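Local structure of histidine kinase (Pseudomonas aeruginosa, 7C1I) at residues 19-22 and 23-27; 26-29 and 30-34; 103-106 and 107-111. The protein probably relays phosphoryl groups between receiver domains in a two-component regulatory system, as expected of a histidine-containing phosphotransfer (HPt) protein. One frame throughout, in Å; residues are numbered along the deposited sequence. Where two conformers were deposited one is given.

Interaction 1. Residues 19-22 and 23-27; sequences EDEY and PVLLD
Leu26 lies over one face of the Tyr22 ring, its CG above the aromatic plane while its two methyls lie over that same face, toward the hydroxyl end of the ring: Leu26 CD2 is 3.8 Å from Tyr22 CZ, and Leu26 CD1 is 4.0 Å from Tyr22 CE2. The two residues are one turn apart, and the same turn is closed by Leu26 N donating to Tyr22 O at 3.1 Å, with an N-H...O angle of 162°. One residue earlier, Leu25 N bonds to Glu21 O, also at 3.1 Å. Pro23 has no N-H to give, and its ring packs back on the chain before it, with Pro23 CD 3.4 Å from Asp20 O. Tyr22 CG stands anti to the backbone N (chi1 -178°), a torsion that carries the ring off the helix to where Leu11 and Gln15 of helix 8-18 and Tyr115 near the C terminus touch it. Ahead of this turn, Glu19 adopts a positive phi of 46° just after helix 8-18 ends, and Tyr22 N bonds to Glu19 O at 2.9 Å. The arrangement is a short turn joining helix 8-18 to helix 22-45 of the HPt helical bundle, with a proline in the first turn of the second helix.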
ATOM      1  N   GLU A  19     -22.013  25.701  13.566  1.00 26.16           N
ATOM      2  CA  GLU A  19     -23.175  24.992  14.168  1.00 31.86           C
ATOM      3  C   GLU A  19     -23.701  23.882  13.251  1.00 33.95           C
ATOM      4  O   GLU A  19     -23.032  22.868  12.972  1.00 29.56           O
ATOM      5  CB  GLU A  19     -24.247  26.063  14.388  1.00 36.65           C
ATOM      6  CG  GLU A  19     -23.809  27.065  15.440  1.00 40.09           C
ATOM      7  CD  GLU A  19     -24.947  27.965  15.891  1.00 53.24           C
ATOM      8  OE1 GLU A  19     -26.103  27.687  15.517  1.00 52.06           O
ATOM      9  OE2 GLU A  19     -24.636  28.966  16.567  1.00 51.42           O
ATOM     10  N   ASP A  20     -24.915  24.037  12.715  0.54 31.34           N
ATOM     11  CA  ASP A  20     -25.607  22.946  11.975  0.54 33.06           C
ATOM     12  C   ASP A  20     -24.845  22.533  10.711  0.54 29.88           C
ATOM     13  O   ASP A  20     -25.139  21.454  10.160  0.54 31.11           O
ATOM     14  CB  ASP A  20     -27.026  23.454  11.706  0.54 43.38           C
ATOM     15  CG  ASP A  20     -27.093  24.894  11.229  0.54 43.86           C
ATOM     16  OD1 ASP A  20     -26.762  25.830  11.986  0.54 43.27           O
ATOM     17  OD2 ASP A  20     -27.425  25.123  10.048  0.54 42.02           O
ATOM     18  N   GLU A  21     -24.010  23.416  10.153  1.00 27.58           N
ATOM     19  CA  GLU A  21     -23.315  23.168   8.861  1.00 26.88           C
ATOM     20  C   GLU A  21     -22.058  22.337   9.145  1.00 25.12           C
ATOM     21  O   GLU A  21     -21.531  21.776   8.162  1.00 26.96           O
ATOM     22  CB  GLU A  21     -22.917  24.498   8.217  1.00 27.48           C
ATOM     23  CG  GLU A  21     -22.569  24.352   6.747  1.00 38.37           C
ATOM     24  CD  GLU A  21     -22.184  25.647   6.053  1.00 55.83           C
ATOM     25  OE1 GLU A  21     -22.799  26.646   6.477  1.00 37.25           O
ATOM     26  OE2 GLU A  21     -21.271  25.650   5.201  1.00 40.25           O
ATOM     27  N   TYR A  22     -21.684  22.265  10.426  1.00 20.17           N
ATOM     28  CA  TYR A  22     -20.475  21.479  10.788  1.00 19.19           C
ATOM     29  C   TYR A  22     -20.497  20.053  10.246  1.00 23.63           C
ATOM     30  O   TYR A  22     -19.554  19.661   9.561  1.00 18.72           O
ATOM     31  CB  TYR A  22     -20.107  21.518  12.273  1.00 20.95           C
ATOM     32  CG  TYR A  22     -18.856  20.768  12.657  1.00 20.48           C
ATOM     33  CD1 TYR A  22     -17.638  21.333  12.318  1.00 21.60           C
ATOM     34  CD2 TYR A  22     -18.875  19.630  13.446  1.00 21.68           C
ATOM     35  CE1 TYR A  22     -16.446  20.799  12.779  1.00 22.73           C
ATOM     36  CE2 TYR A  22     -17.681  19.041  13.827  1.00 21.93           C
ATOM     37  CZ  TYR A  22     -16.469  19.586  13.444  1.00 26.12           C
ATOM     38  OH  TYR A  22     -15.253  19.089  13.812  1.00 26.30           O
ATOM     39  N   PRO A  23     -21.552  19.223  10.409  1.00 22.66           N
ATOM     40  CA  PRO A  23     -21.509  17.876   9.839  1.00 19.59           C
ATOM     41  C   PRO A  23     -21.382  17.876   8.307  1.00 24.64           C
ATOM     42  O   PRO A  23     -20.821  16.962   7.726  1.00 20.91           O
ATOM     43  CB  PRO A  23     -22.789  17.171  10.313  1.00 22.52           C
ATOM     44  CG  PRO A  23     -23.634  18.307  10.831  1.00 23.31           C
ATOM     45  CD  PRO A  23     -22.699  19.393  11.319  1.00 20.29           C
ATOM     46  N   VAL A  24     -21.968  18.862   7.620  1.00 17.80           N
ATOM     47  CA  VAL A  24     -21.926  18.948   6.130  1.00 17.85           C
ATOM     48  C   VAL A  24     -20.467  19.135   5.697  1.00 19.58           C
ATOM     49  O   VAL A  24     -20.032  18.522   4.702  1.00 23.05           O
ATOM     50  CB  VAL A  24     -22.823  20.116   5.675  1.00 24.13           C
ATOM     51  CG1 VAL A  24     -22.743  20.289   4.167  1.00 28.27           C
ATOM     52  CG2 VAL A  24     -24.246  19.854   6.145  1.00 28.71           C
ATOM     53  N   LEU A  25     -19.726  19.936   6.468  1.00 18.07           N
ATOM     54  CA  LEU A  25     -18.297  20.256   6.206  1.00 18.60           C
ATOM     55  C   LEU A  25     -17.478  18.976   6.416  1.00 21.48           C
ATOM     56  O   LEU A  25     -16.553  18.747   5.608  1.00 21.83           O
ATOM     57  CB  LEU A  25     -17.755  21.347   7.134  1.00 19.14           C
ATOM     58  CG  LEU A  25     -18.421  22.701   6.886  1.00 26.27           C
ATOM     59  CD1 LEU A  25     -17.782  23.683   7.855  1.00 26.72           C
ATOM     60  CD2 LEU A  25     -18.162  23.159   5.460  1.00 30.26           C
ATOM     61  N   LEU A  26     -17.771  18.200   7.463  1.00 19.24           N
ATOM     62  CA  LEU A  26     -17.047  16.904   7.576  1.00 16.69           C
ATOM     63  C   LEU A  26     -17.238  16.098   6.286  1.00 21.09           C
ATOM     64  O   LEU A  26     -16.271  15.499   5.770  1.00 18.57           O
ATOM     65  CB  LEU A  26     -17.616  16.132   8.771  1.00 17.13           C
ATOM     66  CG  LEU A  26     -17.337  16.824  10.105  1.00 17.94           C
ATOM     67  CD1 LEU A  26     -18.025  16.065  11.230  1.00 22.30           C
ATOM     68  CD2 LEU A  26     -15.915  17.095  10.563  1.00 19.21           C
ATOM     69  N   ASP A  27     -18.470  15.914   5.802  1.00 16.48           N
ATOM     70  CA  ASP A  27     -18.867  15.095   4.625  1.00 17.12           C
ATOM     71  C   ASP A  27     -18.122  15.682   3.420  1.00 17.50           C
ATOM     72  O   ASP A  27     -17.666  14.891   2.573  1.00 19.13           O
ATOM     73  CB  ASP A  27     -20.379  15.049   4.397  1.00 22.41           C
ATOM     74  CG  ASP A  27     -21.056  14.179   5.442  1.00 27.36           C
ATOM     75  OD1 ASP A  27     -20.370  13.315   6.021  1.00 27.83           O
ATOM     76  OD2 ASP A  27     -22.284  14.371   5.529  1.00 25.97           O
TER

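Interaction 2. Residues 26-29 and 30-34; sequences LDTF and VLDSE
Phe29 and Ser33 meet on a regular alpha-helical turn, in which Val30, Leu31, Asp32 and Ser33 each donate their N-H to the carbonyl four residues earlier, with N-H...O angles between 154° and 166°. Phe29 O is gripped twice: Ser33 N lies 2.9 Å and Ser33 OG 2.8 Å from it, and the two donors approach from opposite faces of the carbonyl plane. With OG anti to its own carbonyl carbon (chi1 -63°), Ser33 can turn the hydroxyl back toward the preceding turn, satisfying a polar group within a buried part of the helix. The same OG sits 3.0 Å above the plane of the Phe29 ring, offset toward the rim, and its closest ring atom is Phe29 CZ, at 3.1 Å. On another side of the helix Thr28 and Asp32 run side by side. Thr28 has two conformers, so its contacts are tentative: in the one described, Thr28 CG2 is 3.4 Å from Asp32 OD2, and Thr28 OG1 bonds to the backbone oxygen of Val24. Within the bundle, the Phe29 side chain touches Val104 on helix 90-112 and Ser63 on helix 49-65, while Ser33 meets Phe101 and Phe59 of the same two helices.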
ATOM      1  N   LEU A  26     -17.771  18.200   7.463  1.00 19.24           N
ATOM      2  CA  LEU A  26     -17.047  16.904   7.576  1.00 16.69           C
ATOM      3  C   LEU A  26     -17.238  16.098   6.286  1.00 21.09           C
ATOM      4  O   LEU A  26     -16.271  15.499   5.770  1.00 18.57           O
ATOM      5  CB  LEU A  26     -17.616  16.132   8.771  1.00 17.13           C
ATOM      6  CG  LEU A  26     -17.337  16.824  10.105  1.00 17.94           C
ATOM      7  CD1 LEU A  26     -18.025  16.065  11.230  1.00 22.30           C
ATOM      8  CD2 LEU A  26     -15.915  17.095  10.563  1.00 19.21           C
ATOM      9  N   ASP A  27     -18.470  15.914   5.802  1.00 16.48           N
ATOM     10  CA  ASP A  27     -18.867  15.095   4.625  1.00 17.12           C
ATOM     11  C   ASP A  27     -18.122  15.682   3.420  1.00 17.50           C
ATOM     12  O   ASP A  27     -17.666  14.891   2.573  1.00 19.13           O
ATOM     13  CB  ASP A  27     -20.379  15.049   4.397  1.00 22.41           C
ATOM     14  CG  ASP A  27     -21.056  14.179   5.442  1.00 27.36           C
ATOM     15  OD1 ASP A  27     -20.370  13.315   6.021  1.00 27.83           O
ATOM     16  OD2 ASP A  27     -22.284  14.371   5.529  1.00 25.97           O
ATOM     17  N   THR A  28     -18.189  17.015   3.336  0.52 16.78           N
ATOM     18  CA  THR A  28     -17.701  17.680   2.098  0.52 18.33           C
ATOM     19  C   THR A  28     -16.191  17.434   2.002  0.52 16.58           C
ATOM     20  O   THR A  28     -15.833  17.149   0.840  0.52 15.59           O
ATOM     21  CB  THR A  28     -17.983  19.186   2.038  0.52 19.32           C
ATOM     22  OG1 THR A  28     -19.409  19.254   2.056  0.52 18.39           O
ATOM     23  CG2 THR A  28     -17.473  19.847   0.776  0.52 17.00           C
ATOM     24  N   PHE A  29     -15.529  17.575   3.155  1.00 16.17           N
ATOM     25  CA  PHE A  29     -14.048  17.469   3.240  1.00 16.67           C
ATOM     26  C   PHE A  29     -13.664  16.075   2.732  1.00 18.90           C
ATOM     27  O   PHE A  29     -12.702  15.893   1.962  1.00 16.04           O
ATOM     28  CB  PHE A  29     -13.475  17.685   4.642  1.00 16.60           C
ATOM     29  CG  PHE A  29     -11.989  17.428   4.646  1.00 14.92           C
ATOM     30  CD1 PHE A  29     -11.150  18.334   4.017  1.00 16.69           C
ATOM     31  CD2 PHE A  29     -11.465  16.293   5.240  1.00 16.97           C
ATOM     32  CE1 PHE A  29      -9.773  18.233   4.134  1.00 20.01           C
ATOM     33  CE2 PHE A  29     -10.098  16.078   5.167  1.00 17.25           C
ATOM     34  CZ  PHE A  29      -9.280  17.061   4.658  1.00 18.58           C
ATOM     35  N   VAL A  30     -14.439  15.059   3.123  1.00 14.37           N
ATOM     36  CA  VAL A  30     -14.133  13.666   2.678  1.00 15.48           C
ATOM     37  C   VAL A  30     -14.214  13.644   1.147  1.00 16.73           C
ATOM     38  O   VAL A  30     -13.336  13.118   0.433  1.00 17.15           O
ATOM     39  CB  VAL A  30     -14.994  12.597   3.377  1.00 15.41           C
ATOM     40  CG1 VAL A  30     -14.899  11.219   2.740  1.00 18.55           C
ATOM     41  CG2 VAL A  30     -14.623  12.611   4.852  1.00 18.24           C
ATOM     42  N   LEU A  31     -15.332  14.070   0.548  1.00 15.58           N
ATOM     43  CA  LEU A  31     -15.529  13.966  -0.922  1.00 18.11           C
ATOM     44  C   LEU A  31     -14.488  14.853  -1.615  1.00 18.46           C
ATOM     45  O   LEU A  31     -13.946  14.367  -2.628  1.00 19.10           O
ATOM     46  CB  LEU A  31     -16.963  14.403  -1.237  1.00 21.30           C
ATOM     47  CG  LEU A  31     -17.969  13.366  -0.742  1.00 22.31           C
ATOM     48  CD1 LEU A  31     -19.387  13.873  -0.956  1.00 30.47           C
ATOM     49  CD2 LEU A  31     -17.839  11.968  -1.327  1.00 25.86           C
ATOM     50  N   ASP A  32     -14.243  16.080  -1.145  1.00 16.76           N
ATOM     51  CA  ASP A  32     -13.288  17.006  -1.811  1.00 19.59           C
ATOM     52  C   ASP A  32     -11.934  16.289  -1.829  1.00 20.99           C
ATOM     53  O   ASP A  32     -11.215  16.323  -2.848  1.00 18.28           O
ATOM     54  CB  ASP A  32     -13.233  18.355  -1.091  1.00 21.88           C
ATOM     55  CG  ASP A  32     -14.438  19.241  -1.363  1.00 23.36           C
ATOM     56  OD1 ASP A  32     -15.289  18.872  -2.197  1.00 26.14           O
ATOM     57  OD2 ASP A  32     -14.407  20.250  -0.631  1.00 27.78           O
ATOM     58  N   SER A  33     -11.510  15.802  -0.658  1.00 18.32           N
ATOM     59  CA  SER A  33     -10.164  15.195  -0.482  1.00 16.31           C
ATOM     60  C   SER A  33     -10.056  13.974  -1.402  1.00 20.56           C
ATOM     61  O   SER A  33      -8.957  13.741  -1.940  1.00 15.51           O
ATOM     62  CB  SER A  33      -9.907  14.925   0.978  1.00 16.66           C
ATOM     63  OG  SER A  33      -9.878  16.088   1.794  1.00 16.05           O
ATOM     64  N   GLU A  34     -11.036  13.067  -1.446  1.00 16.53           N
ATOM     65  CA  GLU A  34     -11.014  11.861  -2.316  1.00 17.76           C
ATOM     66  C   GLU A  34     -10.817  12.373  -3.747  1.00 16.88           C
ATOM     67  O   GLU A  34     -10.073  11.670  -4.457  1.00 15.78           O
ATOM     68  CB  GLU A  34     -12.270  11.023  -2.071  1.00 18.17           C
ATOM     69  CG  GLU A  34     -12.152  10.352  -0.713  1.00 19.68           C
ATOM     70  CD  GLU A  34     -13.384   9.524  -0.392  1.00 21.99           C
ATOM     71  OE1 GLU A  34     -14.459   9.836  -0.943  1.00 21.57           O
ATOM     72  OE2 GLU A  34     -13.230   8.717   0.550  1.00 19.77           O
TER

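Interaction 3. Residues 103-106 and 107-111; sequences IVRI and LFKQE
Val104 CG1, held anti to the backbone N (chi1 173°), and the Phe108 ring, swung back toward the preceding turn by a chi1 of -79°, come together as a CH-pi contact. The methyl carbon stands 3.8 Å from the ring centroid and 9° off the ring normal, almost directly over its centre. Both residues belong to helix 90-112, the last long helix of the HPt bundle, and their one-turn spacing is fixed by Phe108 N bonding to Val104 O at 2.8 Å. Phe108 also touches Leu26 of helix 22-45, placing the pair in the core. On another side of the helix Ile103 and Leu107 lie alongside each other, with Ile103 CG2 3.9 Å from Leu107 CD1. Arg105 and Lys109 cross at an angle, and Lys109 lays CE over one face of the guanidinium, 3.6 Å from Arg105 NH1. Arg105 is further fixed by a salt bridge from NE to Glu34, which probably offsets its charge, and by a bond from NH1 to the backbone oxygen of Gln45 of the second subunit, so this face of the helix joins the subunit interface. A water bridges the two like charges: it accepts from Arg105 NH2 at 2.9 Å, in the guanidinium plane, and only weakly from Lys109 NZ at 3.4 Å.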
ATOM      1  N   ILE A 103      -6.921   8.284   8.152  1.00 11.64           N
ATOM      2  CA  ILE A 103      -7.149   8.543   9.605  1.00 11.99           C
ATOM      3  C   ILE A 103      -8.190   9.660   9.721  1.00 14.85           C
ATOM      4  O   ILE A 103      -9.122   9.547  10.540  1.00 14.60           O
ATOM      5  CB  ILE A 103      -5.849   8.873  10.362  1.00 13.01           C
ATOM      6  CG1 ILE A 103      -4.841   7.727  10.252  1.00 14.49           C
ATOM      7  CG2 ILE A 103      -6.167   9.329  11.778  1.00 16.63           C
ATOM      8  CD1 ILE A 103      -3.498   8.070  10.849  1.00 15.57           C
ATOM      9  N   VAL A 104      -7.900  10.787   9.064  1.00 13.43           N
ATOM     10  CA  VAL A 104      -8.871  11.919   9.172  1.00 14.28           C
ATOM     11  C   VAL A 104     -10.254  11.416   8.746  1.00 14.44           C
ATOM     12  O   VAL A 104     -11.272  11.750   9.388  1.00 15.03           O
ATOM     13  CB  VAL A 104      -8.407  13.054   8.239  1.00 13.84           C
ATOM     14  CG1 VAL A 104      -9.502  14.113   8.242  1.00 16.60           C
ATOM     15  CG2 VAL A 104      -7.094  13.537   8.833  1.00 16.22           C
ATOM     16  N   ARG A 105     -10.396  10.621   7.682  1.00 12.61           N
ATOM     17  CA  ARG A 105     -11.675  10.100   7.131  1.00 13.11           C
ATOM     18  C   ARG A 105     -12.379   9.366   8.279  1.00 14.74           C
ATOM     19  O   ARG A 105     -13.585   9.629   8.459  1.00 15.01           O
ATOM     20  CB  ARG A 105     -11.414   9.252   5.883  1.00 14.43           C
ATOM     21  CG  ARG A 105     -12.753   8.920   5.239  1.00 15.16           C
ATOM     22  CD  ARG A 105     -12.496   8.033   4.035  1.00 14.77           C
ATOM     23  NE  ARG A 105     -13.664   7.794   3.203  1.00 15.61           N
ATOM     24  CZ  ARG A 105     -14.765   7.102   3.474  1.00 16.90           C
ATOM     25  NH1 ARG A 105     -14.860   6.493   4.642  1.00 16.03           N
ATOM     26  NH2 ARG A 105     -15.763   7.070   2.609  1.00 19.41           N
ATOM     27  N   ILE A 106     -11.741   8.359   8.882  1.00 14.97           N
ATOM     28  CA  ILE A 106     -12.543   7.524   9.826  1.00 14.16           C
ATOM     29  C   ILE A 106     -12.923   8.412  11.015  1.00 15.25           C
ATOM     30  O   ILE A 106     -14.026   8.207  11.561  1.00 15.86           O
ATOM     31  CB  ILE A 106     -11.782   6.236  10.201  1.00 13.18           C
ATOM     32  CG1 ILE A 106     -12.660   5.401  11.138  1.00 17.17           C
ATOM     33  CG2 ILE A 106     -10.525   6.497  11.012  1.00 13.16           C
ATOM     34  CD1 ILE A 106     -13.964   4.889  10.580  1.00 21.05           C
ATOM     35  N   LEU A 107     -12.066   9.333  11.468  1.00 13.24           N
ATOM     36  CA  LEU A 107     -12.411  10.206  12.622  1.00 13.15           C
ATOM     37  C   LEU A 107     -13.598  11.062  12.168  1.00 15.76           C
ATOM     38  O   LEU A 107     -14.495  11.315  12.996  1.00 15.93           O
ATOM     39  CB  LEU A 107     -11.232  11.077  13.059  1.00 14.33           C
ATOM     40  CG  LEU A 107     -10.055  10.275  13.614  1.00 17.97           C
ATOM     41  CD1 LEU A 107      -8.864  11.188  13.863  1.00 18.31           C
ATOM     42  CD2 LEU A 107     -10.542   9.619  14.897  1.00 21.92           C
ATOM     43  N   PHE A 108     -13.617  11.569  10.931  1.00 13.19           N
ATOM     44  CA  PHE A 108     -14.781  12.402  10.533  1.00 14.21           C
ATOM     45  C   PHE A 108     -16.036  11.538  10.365  1.00 17.21           C
ATOM     46  O   PHE A 108     -17.137  12.019  10.709  1.00 17.82           O
ATOM     47  CB  PHE A 108     -14.471  13.165   9.242  1.00 14.36           C
ATOM     48  CG  PHE A 108     -13.613  14.389   9.441  1.00 13.75           C
ATOM     49  CD1 PHE A 108     -12.927  14.709  10.601  1.00 13.84           C
ATOM     50  CD2 PHE A 108     -13.454  15.187   8.319  1.00 15.13           C
ATOM     51  CE1 PHE A 108     -12.178  15.859  10.793  1.00 16.48           C
ATOM     52  CE2 PHE A 108     -12.705  16.339   8.499  1.00 14.21           C
ATOM     53  CZ  PHE A 108     -12.056  16.648   9.671  1.00 13.77           C
ATOM     54  N   LYS A 109     -15.953  10.295   9.882  1.00 16.75           N
ATOM     55  CA  LYS A 109     -17.162   9.443   9.717  1.00 15.88           C
ATOM     56  C   LYS A 109     -17.675   9.115  11.123  1.00 19.15           C
ATOM     57  O   LYS A 109     -18.907   9.155  11.328  1.00 19.69           O
ATOM     58  CB  LYS A 109     -16.735   8.144   9.026  1.00 19.06           C
ATOM     59  CG  LYS A 109     -16.424   8.353   7.549  1.00 22.66           C
ATOM     60  CD  LYS A 109     -17.703   8.449   6.747  1.00 23.00           C
ATOM     61  CE  LYS A 109     -17.551   8.813   5.285  1.00 33.81           C
ATOM     62  NZ  LYS A 109     -18.890   8.711   4.658  1.00 32.40           N
ATOM     63  N   GLN A 110     -16.776   8.922  12.093  1.00 15.15           N
ATOM     64  CA  GLN A 110     -17.209   8.641  13.488  1.00 16.87           C
ATOM     65  C   GLN A 110     -18.022   9.831  14.012  1.00 20.77           C
ATOM     66  O   GLN A 110     -19.108   9.654  14.600  1.00 20.27           O
ATOM     67  CB  GLN A 110     -15.981   8.301  14.334  1.00 19.85           C
ATOM     68  CG  GLN A 110     -16.292   7.924  15.774  1.00 21.57           C
ATOM     69  CD  GLN A 110     -15.000   7.589  16.479  1.00 25.33           C
ATOM     70  OE1 GLN A 110     -14.009   8.309  16.383  1.00 25.17           O
ATOM     71  NE2 GLN A 110     -15.061   6.602  17.357  1.00 22.18           N
ATOM     72  N   GLU A 111     -17.415  11.018  13.910  1.00 17.22           N
ATOM     73  CA  GLU A 111     -18.011  12.249  14.496  1.00 16.52           C
ATOM     74  C   GLU A 111     -19.331  12.453  13.744  1.00 18.44           C
ATOM     75  O   GLU A 111     -20.344  12.858  14.351  1.00 18.50           O
ATOM     76  CB  GLU A 111     -17.081  13.438  14.247  1.00 17.76           C
ATOM     77  CG  GLU A 111     -17.686  14.708  14.816  1.00 21.73           C
ATOM     78  CD  GLU A 111     -17.979  14.688  16.307  1.00 26.61           C
ATOM     79  OE1 GLU A 111     -17.334  13.914  17.042  1.00 26.40           O
ATOM     80  OE2 GLU A 111     -18.756  15.570  16.726  1.00 25.32           O
TER
HETATM   81  O   HOH W   1     -18.336   5.781   3.004  1.00 38.44           O

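From the N terminus, interaction 1 carries the chain out of the loop after helix 8-18 and into helix 22-45; interaction 2 continues along that helix, overlapping it at Leu26 and Asp27. All three contacts are local, so none closes a long loop or crosses another. Interaction 3 follows much later, on helix 90-112, which packs against both. Leu26, common to interactions 1 and 2, reaches interaction 3 with CD1 3.8 Å from Glu111 CG. Between 26-34 and 103-111, Phe29 CD2 meets Phe108 CE2 at 3.5 Å, and the ion pair of Glu34 and Arg105 spans the same gap. Helices 22-45 and 90-112 are thus joined by apolar packing and a salt bridge.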